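PDB 3FHK: bacilliredoxin BrxA from Bacillus subtilis, which removes bacillithiol from S-bacillithiolated proteins such as OhrR and MetE as a dithiol bacilliredoxin, and has protein disulfide isomerase activity. Local coordinates for residues 57-61 with 62-66; 120-123 with 124-128. The protein carries 2 engineered substitutions. All coordinates share one frame; numbering follows the deposited sequence.

Contact 1: 57-61 with 62-66; sequences GCAAG and LARPA
Ala-63 N and Arg-64 N bond back five residues to Cys-58 O and Ala-59 O, a wider pi-type turn in the first part of helix 57-73, where the axes of 57-61 and 62-66 differ by 23°. This is the helix of a beta-alpha-beta unit in the thioredoxin-type fold, and its start carries Gly-57 and the nucleophile Cys-58 of the CXC motif. The bond from Ala-63 N to Cys-58 O is 3.1 Å and nearly straight, lying in the carbonyl plane; Leu-62 N adds a weak one to the same oxygen. Pro-65 has no N-H for the turn before, which suits the kink here. The chain of Arg-64 bends at chi3 (-65°), which folds its guanidinium back toward the helix start and lays one face over Ala-59 O. Arg-64 NH2 comes to 3.3 Å from Ala-60 CA, a closeness small alanines allow. Arg-64 NE forms a salt bridge with Glu-22 and NH1 bonds Asn-53. A leucine in place of Arg-64 would probably leave Glu-22 without its charged mate and Asn-53 OD1 without this donor. Leu-62 packs on Ile-127 and Ile-135, with its CD1 4.2 Å from Cys-58 CB. Pro-65 CG sits 3.1 Å from Ala-60 O.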
# COMPACT_ATOMS: atom_id res chain seq x y z
N GLY A 57 -15.64 -1.06 -14.52
CA GLY A 57 -16.40 -2.27 -14.76
C GLY A 57 -17.13 -2.29 -16.08
O GLY A 57 -17.21 -3.32 -16.74
N CYS A 58 -17.67 -1.15 -16.49
CA CYS A 58 -18.53 -1.18 -17.66
C CYS A 58 -17.74 -1.18 -18.98
O CYS A 58 -18.29 -1.52 -20.03
CB CYS A 58 -19.57 -0.06 -17.62
SG CYS A 58 -19.00 1.43 -18.36
N ALA A 59 -16.46 -0.81 -18.92
CA ALA A 59 -15.54 -1.07 -20.02
C ALA A 59 -15.31 -2.57 -20.17
O ALA A 59 -15.31 -3.11 -21.29
CB ALA A 59 -14.22 -0.36 -19.78
N ALA A 60 -15.12 -3.24 -19.03
CA ALA A 60 -14.90 -4.69 -18.96
C ALA A 60 -16.14 -5.50 -19.33
O ALA A 60 -16.06 -6.47 -20.08
CB ALA A 60 -14.43 -5.10 -17.55
N GLY A 61 -17.28 -5.09 -18.79
CA GLY A 61 -18.51 -5.85 -18.95
C GLY A 61 -19.30 -5.54 -20.20
O GLY A 61 -20.13 -6.35 -20.64
N LEU A 62 -19.08 -4.37 -20.79
CA LEU A 62 -19.91 -3.97 -21.92
C LEU A 62 -19.11 -3.50 -23.13
O LEU A 62 -19.24 -4.05 -24.23
CB LEU A 62 -20.91 -2.89 -21.49
CG LEU A 62 -21.78 -3.25 -20.29
CD1 LEU A 62 -22.54 -2.03 -19.79
CD2 LEU A 62 -22.75 -4.37 -20.64
N ALA A 63 -18.28 -2.48 -22.93
CA ALA A 63 -17.64 -1.80 -24.05
C ALA A 63 -16.67 -2.70 -24.82
O ALA A 63 -16.82 -2.87 -26.03
CB ALA A 63 -16.94 -0.54 -23.58
N ARG A 64 -15.67 -3.25 -24.14
CA ARG A 64 -14.68 -4.10 -24.81
C ARG A 64 -15.33 -5.32 -25.48
O ARG A 64 -15.09 -5.58 -26.66
CB ARG A 64 -13.55 -4.52 -23.85
CG ARG A 64 -12.64 -3.35 -23.46
CD ARG A 64 -11.29 -3.82 -22.91
NE ARG A 64 -11.46 -4.56 -21.66
CZ ARG A 64 -11.45 -4.01 -20.45
NH1 ARG A 64 -11.25 -2.71 -20.33
NH2 ARG A 64 -11.62 -4.76 -19.37
N PRO A 65 -16.17 -6.05 -24.74
CA PRO A 65 -16.78 -7.25 -25.34
C PRO A 65 -17.65 -6.87 -26.55
O PRO A 65 -17.63 -7.57 -27.57
CB PRO A 65 -17.66 -7.81 -24.21
CG PRO A 65 -17.13 -7.19 -22.94
CD PRO A 65 -16.51 -5.89 -23.31
N ALA A 66 -18.40 -5.78 -26.44
CA ALA A 66 -19.30 -5.37 -27.52
C ALA A 66 -18.53 -4.97 -28.76
O ALA A 66 -18.90 -5.33 -29.87
CB ALA A 66 -20.19 -4.23 -27.07

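Contact 2: 120-123 with 124-128; sequences HFIP and RHEIE. With SO4 (sulfate ion), chain G.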
# COMPACT_ATOMS: atom_id res chain seq x y z
N HIS A 120 -20.20 8.37 -36.30
CA HIS A 120 -21.07 7.82 -35.27
C HIS A 120 -20.33 7.76 -33.94
O HIS A 120 -19.19 7.34 -33.88
CB HIS A 120 -21.61 6.44 -35.64
CG HIS A 120 -22.65 5.94 -34.70
ND1 HIS A 120 -23.96 6.37 -34.74
CD2 HIS A 120 -22.57 5.08 -33.66
CE1 HIS A 120 -24.64 5.77 -33.78
NE2 HIS A 120 -23.83 4.98 -33.11
N PHE A 121 -20.99 8.20 -32.88
CA PHE A 121 -20.34 8.32 -31.59
C PHE A 121 -21.16 7.56 -30.55
O PHE A 121 -22.38 7.58 -30.59
CB PHE A 121 -20.18 9.80 -31.22
CG PHE A 121 -19.22 10.03 -30.07
CD1 PHE A 121 -19.69 10.36 -28.81
CD2 PHE A 121 -17.86 9.91 -30.26
CE1 PHE A 121 -18.81 10.55 -27.76
CE2 PHE A 121 -16.97 10.10 -29.21
CZ PHE A 121 -17.45 10.41 -27.96
N ILE A 122 -20.48 6.87 -29.65
CA ILE A 122 -21.15 6.18 -28.56
C ILE A 122 -20.53 6.62 -27.24
O ILE A 122 -19.50 6.08 -26.83
CB ILE A 122 -21.02 4.66 -28.68
CG1 ILE A 122 -21.52 4.20 -30.06
CG2 ILE A 122 -21.80 3.97 -27.57
CD1 ILE A 122 -21.25 2.73 -30.33
N PRO A 123 -21.13 7.61 -26.59
CA PRO A 123 -20.56 8.11 -25.34
C PRO A 123 -20.80 7.10 -24.22
O PRO A 123 -21.58 6.17 -24.38
CB PRO A 123 -21.34 9.39 -25.08
CG PRO A 123 -22.66 9.16 -25.74
CD PRO A 123 -22.41 8.27 -26.92
N ARG A 124 -20.15 7.31 -23.08
CA ARG A 124 -20.32 6.44 -21.93
C ARG A 124 -21.79 6.17 -21.56
O ARG A 124 -22.14 5.05 -21.21
CB ARG A 124 -19.56 6.97 -20.72
CG ARG A 124 -19.72 6.08 -19.51
CD ARG A 124 -19.16 6.70 -18.24
NE ARG A 124 -19.55 5.92 -17.07
CZ ARG A 124 -18.76 5.04 -16.45
NH1 ARG A 124 -17.53 4.84 -16.88
NH2 ARG A 124 -19.21 4.38 -15.39
N HIS A 125 -22.64 7.19 -21.64
CA HIS A 125 -24.03 7.03 -21.20
C HIS A 125 -24.85 6.16 -22.15
O HIS A 125 -25.95 5.75 -21.82
CB HIS A 125 -24.71 8.39 -20.95
CG HIS A 125 -25.04 9.15 -22.19
ND1 HIS A 125 -24.32 10.24 -22.62
CD2 HIS A 125 -26.05 8.99 -23.09
CE1 HIS A 125 -24.85 10.71 -23.73
NE2 HIS A 125 -25.89 9.97 -24.04
N GLU A 126 -24.28 5.87 -23.31
CA GLU A 126 -24.92 5.02 -24.30
C GLU A 126 -24.45 3.60 -24.07
O GLU A 126 -24.93 2.65 -24.69
CB GLU A 126 -24.53 5.47 -25.71
CG GLU A 126 -25.68 5.57 -26.68
CD GLU A 126 -26.48 6.84 -26.51
OE1 GLU A 126 -26.27 7.79 -27.29
OE2 GLU A 126 -27.30 6.91 -25.57
N ILE A 127 -23.52 3.46 -23.14
CA ILE A 127 -22.92 2.18 -22.82
C ILE A 127 -23.31 1.72 -21.41
O ILE A 127 -23.90 0.66 -21.24
CB ILE A 127 -21.38 2.24 -22.92
CG1 ILE A 127 -20.97 2.60 -24.35
CG2 ILE A 127 -20.76 0.90 -22.47
CD1 ILE A 127 -19.45 2.67 -24.57
N GLU A 128 -22.96 2.52 -20.42
CA GLU A 128 -23.32 2.22 -19.04
C GLU A 128 -24.82 2.10 -18.89
O GLU A 128 -25.57 2.86 -19.49
CB GLU A 128 -22.81 3.31 -18.11
CG GLU A 128 -23.30 3.18 -16.68
CD GLU A 128 -22.49 4.04 -15.74
OE1 GLU A 128 -22.31 5.25 -16.04
OE2 GLU A 128 -22.03 3.51 -14.71
S SO4 G . -25.83 7.61 -37.29
O1 SO4 G . -25.30 8.50 -36.25
O2 SO4 G . -26.96 6.88 -36.74
O3 SO4 G . -26.28 8.39 -38.45
O4 SO4 G . -24.78 6.69 -37.72
O HOH W 1 -24.86 6.03 -29.80
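The edge strand 117-122 of the mixed sheet ends and runs into the loop leading to helix 132-146, with Ile-122 and Pro-123 packing against residues 124-128. Glu-126 N bonds to Pro-123 O at 2.9 Å, approaching from above the carbonyl plane, and closes a type I beta turn over 123-126. Arg-124 O then accepts from both Ile-127 N and Glu-128 N, two bonds that curl the next part of the loop. Proline suits the strand end because its ring offers a compact, rigid aliphatic surface on a backbone with no N-H to give. Pro-123 CG rests over one face of the His-125 ring, 3.7 Å from the centroid, a CH-pi contact. The imidazole reaches it because His-125 CG stands between the backbone N and the carbonyl carbon (chi1 73°). Pro-123 CD packs on Glu-126 CB. Ile-122 CG2 meets both Glu-126 CB and Ile-127 CG1, each at 3.6 Å, the side chains crossing at about a right angle; branched aliphatic residues suit this buried side, where Ile-135 and Leu-139 of helix 132-146 also pack.

A water donates to Phe-121 O and weakly to Glu-126 OE1. His-120 ND1 gives a 2.9 Å bond, in the ring plane, to O1 of a sulfate probably from the crystallisation liquor, while NE2 engages Asn-138. Arg-124 forms a salt bridge with Glu-128, its NE meeting Glu-128 OE1 at 3.0 Å from above the carboxylate plane and its NH2 adding a weak bond to OE2, while NH1 bonds Ser-107 O. Its side chain also touches the nucleophiles Cys-56 and Cys-58. A guanidinium held by a carboxylate and a backbone carbonyl thus lies beside the redox site, where its positive charge could influence the local electrostatics.

Overall arrangement
Both contacts are local and partly buried, and they meet beside the redox site although they belong to separate parts of the fold. Contact 1 lies within one helix of the beta-alpha-beta unit and supplies the second cysteine of the motif; contact 2 joins an edge strand to the loop before the last helix. Leu-62 and Ala-63 pack on Ile-127, with Leu-62 CD1 3.3 Å from Ile-127 O, and Cys-58 SG packs against the guanidinium of Arg-124. Each contact includes an arginine: Arg-64 pairs with a glutamate of helix 2-24, whereas Arg-124 is braced by a glutamate of its own loop. Contact 2 has the more exposed fringe, with histidine, glutamate, water and sulfate.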